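Local coordinates for protein HTP-2 (Caenorhabditis elegans, PDB 4TZM) that binds a closure-motif peptide of HTP-3 through its HORMA domain and, as a meiotic chromosome-axis protein, probably takes part in the stepwise assembly of that axis, at residues 22-25 with 26-30; 45-48 with 49-53; 113-116 with 117-120; 81-84 with 85-88. All blocks are in the same frame, centred on the assembly; numbering follows the deposited sequence.

All four contacts are local, each made within one continuous run of chain. Contact 2 is the core member: a turn of helix 35-56, its side chains buried between helices and the main sheet. Contact 1, partly buried, is a loop ahead of that helix and touches it, Phe-28 CZ lying 3.6 Å from Val-48 CG2. Contact 4, at the surface, starts helix 84-102 and meets contact 2 where Phe-81 CE2 comes within 3.5 Å of Tyr-47 OH. Contact 3, a surface turn between two strands, touches none of the others. Aromatic pairs mark contacts 1 (stacked) and 4 (T-shaped), apolar packing contact 2; a carboxylate-to-backbone bond marks contact 3 and an asparagine N-cap contact 4.

Contact 1 of 4, residues 22-25 with 26-30; sequences KTWS and KLFPS
The indole of Trp-24 lies against Phe-28, four residues further on, and can be followed outward from CB. CG lies anti to the backbone N and beside the carbonyl carbon (chi1 175°), which turns the indole toward the residues that follow. On the five-membered ring, CE2 meets Phe-28 CB at 3.4 Å, and this methylene sits over the face in a CH-pi contact. NE1 donates a hydrogen bond to Pro-29 O (3.1 Å); the acceptor lies near the indole edge, tilted slightly from its plane, while the N-H comes from above the carbonyl plane. Further out, CZ2 lies by Phe-28 CB and CG, and CZ3 reaches Phe-28 CD2 at 3.8 Å. The six-membered ring thus forms a face-to-face stack with the phenyl, centroids 4.4 Å apart and planes 23° from parallel. A leucine in place of Trp-24 would probably leave Pro-29 O without its indole donor and one face of the Phe-28 ring without its stacking partner.

The backbone closes the same turn: Trp-24 O accepts from both Leu-27 N and Phe-28 N, the latter at 3.0 Å. One water donates to Ser-25 O and Phe-28 O. Ser-25 OG and Ser-30 OG stand 2.9 Å apart, and the former also bonds to Asp-21 O. Helical backbone angles at residues 22-25 give way to an extended backbone at Phe-28 and Pro-29. The aromatic pair fits between two helices: Trp-24 and Phe-28 both touch Phe-41 of helix 35-56 and Met-171 of helix 164-185, while Leu-27 packs on Asn-68 of strand 65-69.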
loop_
_atom_site.group_PDB
_atom_site.type_symbol
_atom_site.label_atom_id
_atom_site.label_comp_id
_atom_site.label_asym_id
_atom_site.label_seq_id
_atom_site.Cartn_x
_atom_site.Cartn_y
_atom_site.Cartn_z
ATOM N N LYS A 22 2.690 -9.146 20.536
ATOM C CA LYS A 22 3.634 -8.081 20.858
ATOM C C LYS A 22 4.324 -7.536 19.606
ATOM O O LYS A 22 4.520 -6.325 19.466
ATOM C CB LYS A 22 4.676 -8.588 21.860
ATOM C CG LYS A 22 5.444 -7.491 22.581
ATOM C CD LYS A 22 4.499 -6.493 23.234
ATOM C CE LYS A 22 5.227 -5.621 24.246
ATOM N NZ LYS A 22 5.803 -6.434 25.354
ATOM N N THR A 23 4.677 -8.439 18.697
ATOM C CA THR A 23 5.368 -8.075 17.464
ATOM C C THR A 23 4.475 -7.267 16.528
ATOM O O THR A 23 4.905 -6.262 15.959
ATOM C CB THR A 23 5.869 -9.324 16.716
ATOM O OG1 THR A 23 6.632 -10.149 17.608
ATOM C CG2 THR A 23 6.728 -8.922 15.531
ATOM N N TRP A 24 3.232 -7.714 16.371
ATOM C CA TRP A 24 2.266 -7.033 15.514
ATOM C C TRP A 24 2.025 -5.593 15.962
ATOM O O TRP A 24 1.916 -4.688 15.137
ATOM C CB TRP A 24 0.940 -7.804 15.485
ATOM C CG TRP A 24 -0.151 -7.103 14.724
ATOM C CD1 TRP A 24 -1.110 -6.278 15.237
ATOM C CD2 TRP A 24 -0.391 -7.168 13.312
ATOM N NE1 TRP A 24 -1.932 -5.824 14.231
ATOM C CE2 TRP A 24 -1.512 -6.356 13.038
ATOM C CE3 TRP A 24 0.233 -7.832 12.249
ATOM C CZ2 TRP A 24 -2.023 -6.190 11.749
ATOM C CZ3 TRP A 24 -0.275 -7.667 10.969
ATOM C CH2 TRP A 24 -1.391 -6.852 10.730
ATOM N N SER A 25 1.958 -5.385 17.273
ATOM C CA SER A 25 1.635 -4.070 17.821
ATOM C C SER A 25 2.748 -3.049 17.594
ATOM O O SER A 25 2.541 -1.850 17.768
ATOM C CB SER A 25 1.331 -4.178 19.317
ATOM O OG SER A 25 0.187 -4.979 19.548
ATOM N N LYS A 26 3.922 -3.528 17.200
ATOM C CA LYS A 26 5.067 -2.655 16.981
ATOM C C LYS A 26 4.918 -1.832 15.701
ATOM O O LYS A 26 5.517 -0.765 15.566
ATOM C CB LYS A 26 6.356 -3.479 16.927
ATOM C CG LYS A 26 7.620 -2.642 16.945
ATOM C CD LYS A 26 8.839 -3.451 16.539
ATOM C CE LYS A 26 10.070 -2.560 16.458
ATOM N NZ LYS A 26 11.262 -3.294 15.950
ATOM N N LEU A 27 4.113 -2.328 14.764
ATOM C CA LEU A 27 3.929 -1.653 13.480
ATOM C C LEU A 27 2.473 -1.307 13.169
ATOM O O LEU A 27 2.202 -0.372 12.413
ATOM C CB LEU A 27 4.486 -2.517 12.348
ATOM C CG LEU A 27 6.004 -2.577 12.210
ATOM C CD1 LEU A 27 6.397 -3.640 11.201
ATOM C CD2 LEU A 27 6.538 -1.220 11.792
ATOM N N PHE A 28 1.543 -2.060 13.750
ATOM C CA PHE A 28 0.133 -1.954 13.382
ATOM C C PHE A 28 -0.794 -1.792 14.586
ATOM O O PHE A 28 -0.456 -2.219 15.689
ATOM C CB PHE A 28 -0.289 -3.191 12.595
ATOM C CG PHE A 28 0.442 -3.373 11.298
ATOM C CD1 PHE A 28 0.083 -2.646 10.167
ATOM C CD2 PHE A 28 1.476 -4.286 11.199
ATOM C CE1 PHE A 28 0.757 -2.824 8.960
ATOM C CE2 PHE A 28 2.152 -4.469 10.001
ATOM C CZ PHE A 28 1.790 -3.738 8.879
ATOM N N PRO A 29 -1.978 -1.187 14.373
ATOM C CA PRO A 29 -2.985 -1.142 15.441
ATOM C C PRO A 29 -3.535 -2.537 15.734
ATOM O O PRO A 29 -3.676 -3.334 14.807
ATOM C CB PRO A 29 -4.073 -0.225 14.868
ATOM C CG PRO A 29 -3.911 -0.324 13.380
ATOM C CD PRO A 29 -2.436 -0.507 13.147
ATOM N N SER A 30 -3.829 -2.830 17.000
ATOM C CA SER A 30 -4.317 -4.153 17.385
ATOM C C SER A 30 -5.809 -4.299 17.112
ATOM O O SER A 30 -6.323 -5.412 16.983
ATOM C CB SER A 30 -4.030 -4.426 18.862
ATOM O OG SER A 30 -2.638 -4.512 19.106
HETATM O O HOH W 1 0.398 -0.208 18.059
#

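Contact 2 of 4, residues 45-48 with 49-53; sequences AIYV and VFSAV
Val-49 opens the turn by donating from N to Ala-45 O at 2.9 Å, a nearly straight bond with an N-H...O angle of 168°. Its CG2 methyl lies alongside the same carbonyl, 3.2 Å from Ala-45 O.

Phe-50 repeats the i to i-4 bond to Ile-46 O. Its side chain runs beside that of Ile-46, both pointing the same way, and CD2 at the ring's rim meets Ile-46 CG2 at 3.5 Å. That branch of Ile-46 is anti to its own backbone N, which directs the methyl along the helix toward the ring. Ile-46 O lies near the ring plane at the phenyl edge, 3.3 Å from Phe-50 CD2.

Ser-51 grips one acceptor twice. Its N reaches Tyr-47 O from above the carbonyl plane at 3.2 Å, and OG donates to the same oxygen at 2.6 Å, close to the line of the C=O bond. The hydroxyl turns back toward the preceding turn because OG is anti to the carbonyl carbon (chi1 -73°), a common way for a buried serine in a helix to be satisfied. Leu-79 answers both polar groups, its N bonding to Ser-51 OG and its O to Tyr-47 OH.

Ala-52 N continues the pattern to Val-48 O at 3.0 Å, and Val-53 packs on Val-178 and Leu-110. Apolar contacts with strands 105-113 and 123-133 on the one hand, and with helices 84-102 and 164-185 on the other, are consistent with a buried central helix packed on the HORMA-domain sheet.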
loop_
_atom_site.group_PDB
_atom_site.type_symbol
_atom_site.label_atom_id
_atom_site.label_comp_id
_atom_site.label_asym_id
_atom_site.label_seq_id
_atom_site.Cartn_x
_atom_site.Cartn_y
_atom_site.Cartn_z
ATOM N N ALA A 45 -0.172 0.163 6.497
ATOM C CA ALA A 45 -0.056 -0.801 5.403
ATOM C C ALA A 45 0.660 -0.208 4.188
ATOM O O ALA A 45 1.504 -0.861 3.577
ATOM C CB ALA A 45 -1.434 -1.316 5.000
ATOM N N ILE A 46 0.316 1.028 3.837
ATOM C CA ILE A 46 0.982 1.721 2.740
ATOM C C ILE A 46 2.473 1.843 3.027
ATOM O O ILE A 46 3.307 1.581 2.161
ATOM C CB ILE A 46 0.390 3.129 2.507
ATOM C CG1 ILE A 46 -1.074 3.035 2.068
ATOM C CG2 ILE A 46 1.195 3.883 1.464
ATOM C CD1 ILE A 46 -1.781 4.385 1.978
ATOM N N TYR A 47 2.800 2.231 4.255
ATOM C CA TYR A 47 4.188 2.420 4.669
ATOM C C TYR A 47 4.985 1.120 4.606
ATOM O O TYR A 47 6.128 1.101 4.146
ATOM C CB TYR A 47 4.233 3.006 6.088
ATOM C CG TYR A 47 5.599 2.986 6.753
ATOM C CD1 TYR A 47 6.553 3.963 6.476
ATOM C CD2 TYR A 47 5.924 2.001 7.677
ATOM C CE1 TYR A 47 7.801 3.946 7.093
ATOM C CE2 TYR A 47 7.160 1.974 8.295
ATOM C CZ TYR A 47 8.095 2.948 8.002
ATOM O OH TYR A 47 9.326 2.919 8.621
ATOM N N VAL A 48 4.375 0.031 5.062
ATOM C CA VAL A 48 5.076 -1.243 5.147
ATOM C C VAL A 48 5.237 -1.892 3.779
ATOM O O VAL A 48 6.332 -2.319 3.419
ATOM C CB VAL A 48 4.356 -2.215 6.094
ATOM C CG1 VAL A 48 4.967 -3.609 5.996
ATOM C CG2 VAL A 48 4.426 -1.700 7.524
ATOM N N VAL A 49 4.158 -1.953 3.009
ATOM C CA VAL A 49 4.205 -2.634 1.722
ATOM C C VAL A 49 5.101 -1.897 0.732
ATOM O O VAL A 49 5.941 -2.513 0.084
ATOM C CB VAL A 49 2.788 -2.815 1.129
ATOM C CG1 VAL A 49 2.867 -3.497 -0.225
ATOM C CG2 VAL A 49 1.936 -3.639 2.075
ATOM N N PHE A 50 4.954 -0.580 0.633
ATOM C CA PHE A 50 5.780 0.180 -0.306
ATOM C C PHE A 50 7.242 0.245 0.112
ATOM O O PHE A 50 8.121 0.378 -0.738
ATOM C CB PHE A 50 5.215 1.586 -0.504
ATOM C CG PHE A 50 4.065 1.620 -1.456
ATOM C CD1 PHE A 50 4.250 1.267 -2.782
ATOM C CD2 PHE A 50 2.799 1.968 -1.029
ATOM C CE1 PHE A 50 3.194 1.277 -3.673
ATOM C CE2 PHE A 50 1.736 1.983 -1.916
ATOM C CZ PHE A 50 1.936 1.635 -3.240
ATOM N N SER A 51 7.506 0.133 1.410
ATOM C CA SER A 51 8.880 -0.007 1.883
ATOM C C SER A 51 9.471 -1.318 1.397
ATOM O O SER A 51 10.601 -1.360 0.905
ATOM C CB SER A 51 8.950 0.052 3.408
ATOM O OG SER A 51 8.729 1.367 3.872
ATOM N N ALA A 52 8.698 -2.389 1.549
ATOM C CA ALA A 52 9.105 -3.707 1.093
ATOM C C ALA A 52 9.385 -3.700 -0.406
ATOM O O ALA A 52 10.385 -4.252 -0.853
ATOM C CB ALA A 52 8.038 -4.740 1.434
ATOM N N VAL A 53 8.515 -3.058 -1.180
ATOM C CA VAL A 53 8.699 -3.006 -2.628
ATOM C C VAL A 53 9.972 -2.253 -3.003
ATOM O O VAL A 53 10.767 -2.738 -3.812
ATOM C CB VAL A 53 7.509 -2.340 -3.336
ATOM C CG1 VAL A 53 7.788 -2.230 -4.828
ATOM C CG2 VAL A 53 6.235 -3.127 -3.087
#

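Contact 3 of 4, residues 113-116 with 117-120; sequences TEHD and GDVE
The imidazole of His-115 and the carboxylate of Asp-118 lie side by side, pointing the same way, with their planes turned 55° from each other. Glu-114 CG sits over the centre of one face of the imidazole, 3.9 Å above its plane. The carboxylates of Glu-114 and Asp-118 are also inclined to each other, with OE2 of the former 4.5 Å from OD2 of the latter; these like charges would probably disfavour a closer approach.

The motif is a type II beta turn from His-115 to Asp-118, in the connection between strands 105-113 and 123-133. Asp-118 N closes it with a bond to His-115 O at 3.3 Å. Gly-117 takes a positive phi of 106°, where a CB would collide with Asp-116 O. Asp-118 also reaches back across the turn: its CG is anti to the carbonyl carbon (chi1 -78°), which brings OD2 to within 3.1 Å of His-115 N. This N-H meets the oxygen from above the carboxylate plane. A leucine replacing Asp-118 would probably leave His-115 N without its carboxylate acceptor.

Thr-113 packs against the turn, its CG2 methyl touching Asp-118 CB at 3.6 Å. Outside the turn, Arg-198 of strand 193-201 bonds to Asp-118 O, and Asp-116 packs on a polar side chain of the bound peptide. His-115 O has two donors on opposite faces of its carbonyl plane: Asp-118 N approaches on one, and Thr-113 OG1, 2.9 Å away, on the other.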
loop_
_atom_site.group_PDB
_atom_site.type_symbol
_atom_site.label_atom_id
_atom_site.label_comp_id
_atom_site.label_asym_id
_atom_site.label_seq_id
_atom_site.Cartn_x
_atom_site.Cartn_y
_atom_site.Cartn_z
ATOM N N THR A 113 9.856 4.202 -14.541
ATOM C CA THR A 113 10.020 4.527 -15.955
ATOM C C THR A 113 11.500 4.595 -16.311
ATOM O O THR A 113 12.337 4.817 -15.439
ATOM C CB THR A 113 9.363 5.872 -16.316
ATOM O OG1 THR A 113 9.930 6.915 -15.511
ATOM C CG2 THR A 113 7.861 5.821 -16.089
ATOM N N GLU A 114 11.823 4.415 -17.588
ATOM C CA GLU A 114 13.210 4.520 -18.034
ATOM C C GLU A 114 13.685 5.974 -18.005
ATOM O O GLU A 114 14.795 6.265 -17.559
ATOM C CB GLU A 114 13.375 3.927 -19.438
ATOM C CG GLU A 114 12.411 4.471 -20.479
ATOM C CD GLU A 114 12.706 3.950 -21.872
ATOM O OE1 GLU A 114 13.720 3.236 -22.040
ATOM O OE2 GLU A 114 11.926 4.254 -22.801
ATOM N N HIS A 115 12.834 6.886 -18.464
ATOM C CA HIS A 115 13.178 8.303 -18.477
ATOM C C HIS A 115 12.278 9.101 -17.539
ATOM O O HIS A 115 11.083 8.824 -17.416
ATOM C CB HIS A 115 13.091 8.866 -19.899
ATOM C CG HIS A 115 13.930 8.122 -20.893
ATOM N ND1 HIS A 115 15.135 7.541 -20.564
ATOM C CD2 HIS A 115 13.726 7.856 -22.204
ATOM C CE1 HIS A 115 15.642 6.952 -21.633
ATOM N NE2 HIS A 115 14.809 7.128 -22.641
ATOM N N ASP A 116 12.867 10.092 -16.878
ATOM C CA ASP A 116 12.141 10.925 -15.928
ATOM C C ASP A 116 11.024 11.700 -16.622
ATOM O O ASP A 116 11.274 12.472 -17.547
ATOM C CB ASP A 116 13.103 11.890 -15.230
ATOM C CG ASP A 116 12.542 12.443 -13.932
ATOM O OD1 ASP A 116 11.302 12.510 -13.790
ATOM O OD2 ASP A 116 13.347 12.812 -13.051
ATOM N N GLY A 117 9.791 11.482 -16.176
ATOM C CA GLY A 117 8.650 12.205 -16.708
ATOM C C GLY A 117 7.760 11.396 -17.634
ATOM O O GLY A 117 6.743 11.899 -18.114
ATOM N N ASP A 118 8.134 10.145 -17.887
ATOM C CA ASP A 118 7.359 9.284 -18.774
ATOM C C ASP A 118 5.969 9.000 -18.210
ATOM O O ASP A 118 5.805 8.797 -17.010
ATOM C CB ASP A 118 8.095 7.965 -19.031
ATOM C CG ASP A 118 9.213 8.106 -20.049
ATOM O OD1 ASP A 118 9.159 9.047 -20.867
ATOM O OD2 ASP A 118 10.143 7.269 -20.035
ATOM N N VAL A 119 4.973 8.992 -19.089
ATOM C CA VAL A 119 3.610 8.655 -18.706
ATOM C C VAL A 119 3.396 7.152 -18.883
ATOM O O VAL A 119 2.426 6.582 -18.385
ATOM C CB VAL A 119 2.580 9.448 -19.540
ATOM C CG1 VAL A 119 1.171 9.238 -19.008
ATOM C CG2 VAL A 119 2.926 10.929 -19.536
ATOM N N GLU A 120 4.321 6.513 -19.593
ATOM C CA GLU A 120 4.283 5.069 -19.776
ATOM C C GLU A 120 5.338 4.404 -18.901
ATOM O O GLU A 120 6.520 4.734 -18.984
ATOM C CB GLU A 120 4.505 4.697 -21.242
ATOM C CG GLU A 120 4.385 3.208 -21.521
ATOM C CD GLU A 120 4.603 2.865 -22.978
ATOM O OE1 GLU A 120 4.898 3.783 -23.771
ATOM O OE2 GLU A 120 4.478 1.673 -23.329
#

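Contact 4 of 4, residues 81-84 with 85-88; sequences FKNL and RAHQ
Asn-83 and Ala-86 make the tight part of this contact, where the chain enters helix 84-102. Asn-83 is the N-cap: its OD1 accepts from Ala-86 N at 3.2 Å with an N-H...O angle of 160°. The amide is carried forward to the first turn by a CG anti to the backbone N (chi1 -173°), and Asn-83 CB comes 3.9 Å from Ala-86 CB. Backbone bonds take over at once, from His-87 N to Asn-83 O (2.8 Å) and from Gln-88 N to Leu-84 O (3.0 Å).

Beside this cap lies a T-shaped aromatic pair. Phe-81 directs its CD1 edge at one face of His-87, 3.5 Å from CD2, with the ring planes at 80° and the centroids 5.2 Å apart.

The outer side is looser: Leu-84 is exposed, while Gln-88 and the extended Arg-85 side chain lie toward the bound peptide, and Arg-85 NH2 makes a weak hydrogen bond to the peptide's backbone.

Chemically, the cap supplies an acceptor to an N-H of the first turn that has no preceding helical carbonyl, while the aromatic pair joins the incoming loop to the first turn by ring contact.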
loop_
_atom_site.group_PDB
_atom_site.type_symbol
_atom_site.label_atom_id
_atom_site.label_comp_id
_atom_site.label_asym_id
_atom_site.label_seq_id
_atom_site.Cartn_x
_atom_site.Cartn_y
_atom_site.Cartn_z
ATOM N N PHE A 81 13.557 6.446 9.608
ATOM C CA PHE A 81 13.272 7.856 9.851
ATOM C C PHE A 81 14.523 8.636 10.247
ATOM O O PHE A 81 14.486 9.860 10.358
ATOM C CB PHE A 81 12.199 8.004 10.933
ATOM C CG PHE A 81 10.821 7.619 10.474
ATOM C CD1 PHE A 81 10.005 8.541 9.839
ATOM C CD2 PHE A 81 10.340 6.333 10.674
ATOM C CE1 PHE A 81 8.734 8.192 9.412
ATOM C CE2 PHE A 81 9.073 5.980 10.251
ATOM C CZ PHE A 81 8.270 6.910 9.619
ATOM N N LYS A 82 15.625 7.923 10.462
ATOM C CA LYS A 82 16.899 8.553 10.797
ATOM C C LYS A 82 17.624 9.023 9.536
ATOM O O LYS A 82 18.296 10.053 9.543
ATOM C CB LYS A 82 17.784 7.591 11.595
ATOM C CG LYS A 82 17.289 7.319 13.011
ATOM C CD LYS A 82 18.037 6.154 13.646
ATOM C CE LYS A 82 17.403 5.739 14.968
ATOM N NZ LYS A 82 17.907 4.419 15.446
ATOM N N ASN A 83 17.490 8.261 8.455
ATOM C CA ASN A 83 17.979 8.694 7.152
ATOM C C ASN A 83 17.036 9.746 6.575
ATOM O O ASN A 83 15.829 9.511 6.472
ATOM C CB ASN A 83 18.108 7.504 6.199
ATOM C CG ASN A 83 18.768 7.875 4.882
ATOM O OD1 ASN A 83 18.191 8.590 4.060
ATOM N ND2 ASN A 83 19.978 7.377 4.668
ATOM N N LEU A 84 17.585 10.898 6.199
ATOM C CA LEU A 84 16.769 12.045 5.808
ATOM C C LEU A 84 15.994 11.828 4.513
ATOM O O LEU A 84 14.819 12.188 4.435
ATOM C CB LEU A 84 17.637 13.300 5.688
ATOM C CG LEU A 84 17.874 14.075 6.989
ATOM C CD1 LEU A 84 18.873 15.209 6.788
ATOM C CD2 LEU A 84 16.556 14.611 7.526
ATOM N N ARG A 85 16.633 11.246 3.502
ATOM C CA ARG A 85 15.932 10.986 2.244
ATOM C C ARG A 85 14.881 9.894 2.393
ATOM O O ARG A 85 13.834 9.946 1.753
ATOM C CB ARG A 85 16.904 10.603 1.124
ATOM C CG ARG A 85 16.250 10.731 -0.246
ATOM C CD ARG A 85 16.967 9.947 -1.322
ATOM N NE ARG A 85 16.428 10.256 -2.644
ATOM C CZ ARG A 85 16.842 9.696 -3.775
ATOM N NH1 ARG A 85 17.802 8.782 -3.760
ATOM N NH2 ARG A 85 16.290 10.050 -4.927
ATOM N N ALA A 86 15.166 8.904 3.232
ATOM C CA ALA A 86 14.213 7.828 3.475
ATOM C C ALA A 86 13.038 8.393 4.249
ATOM O O ALA A 86 11.897 8.014 4.026
ATOM C CB ALA A 86 14.860 6.688 4.235
ATOM N N HIS A 87 13.333 9.329 5.147
ATOM C CA HIS A 87 12.315 10.007 5.942
ATOM C C HIS A 87 11.365 10.826 5.057
ATOM O O HIS A 87 10.159 10.876 5.305
ATOM C CB HIS A 87 12.988 10.905 6.990
ATOM C CG HIS A 87 12.053 11.452 8.026
ATOM N ND1 HIS A 87 12.497 12.106 9.155
ATOM C CD2 HIS A 87 10.701 11.445 8.104
ATOM C CE1 HIS A 87 11.460 12.481 9.883
ATOM N NE2 HIS A 87 10.359 12.092 9.266
ATOM N N GLN A 88 11.911 11.451 4.018
ATOM C CA GLN A 88 11.122 12.275 3.106
ATOM C C GLN A 88 10.160 11.416 2.295
ATOM O O GLN A 88 9.043 11.834 1.997
ATOM C CB GLN A 88 12.045 13.065 2.176
ATOM C CG GLN A 88 11.363 14.089 1.275
ATOM C CD GLN A 88 12.369 14.941 0.508
ATOM O OE1 GLN A 88 13.574 14.675 0.528
ATOM N NE2 GLN A 88 11.876 15.971 -0.167
#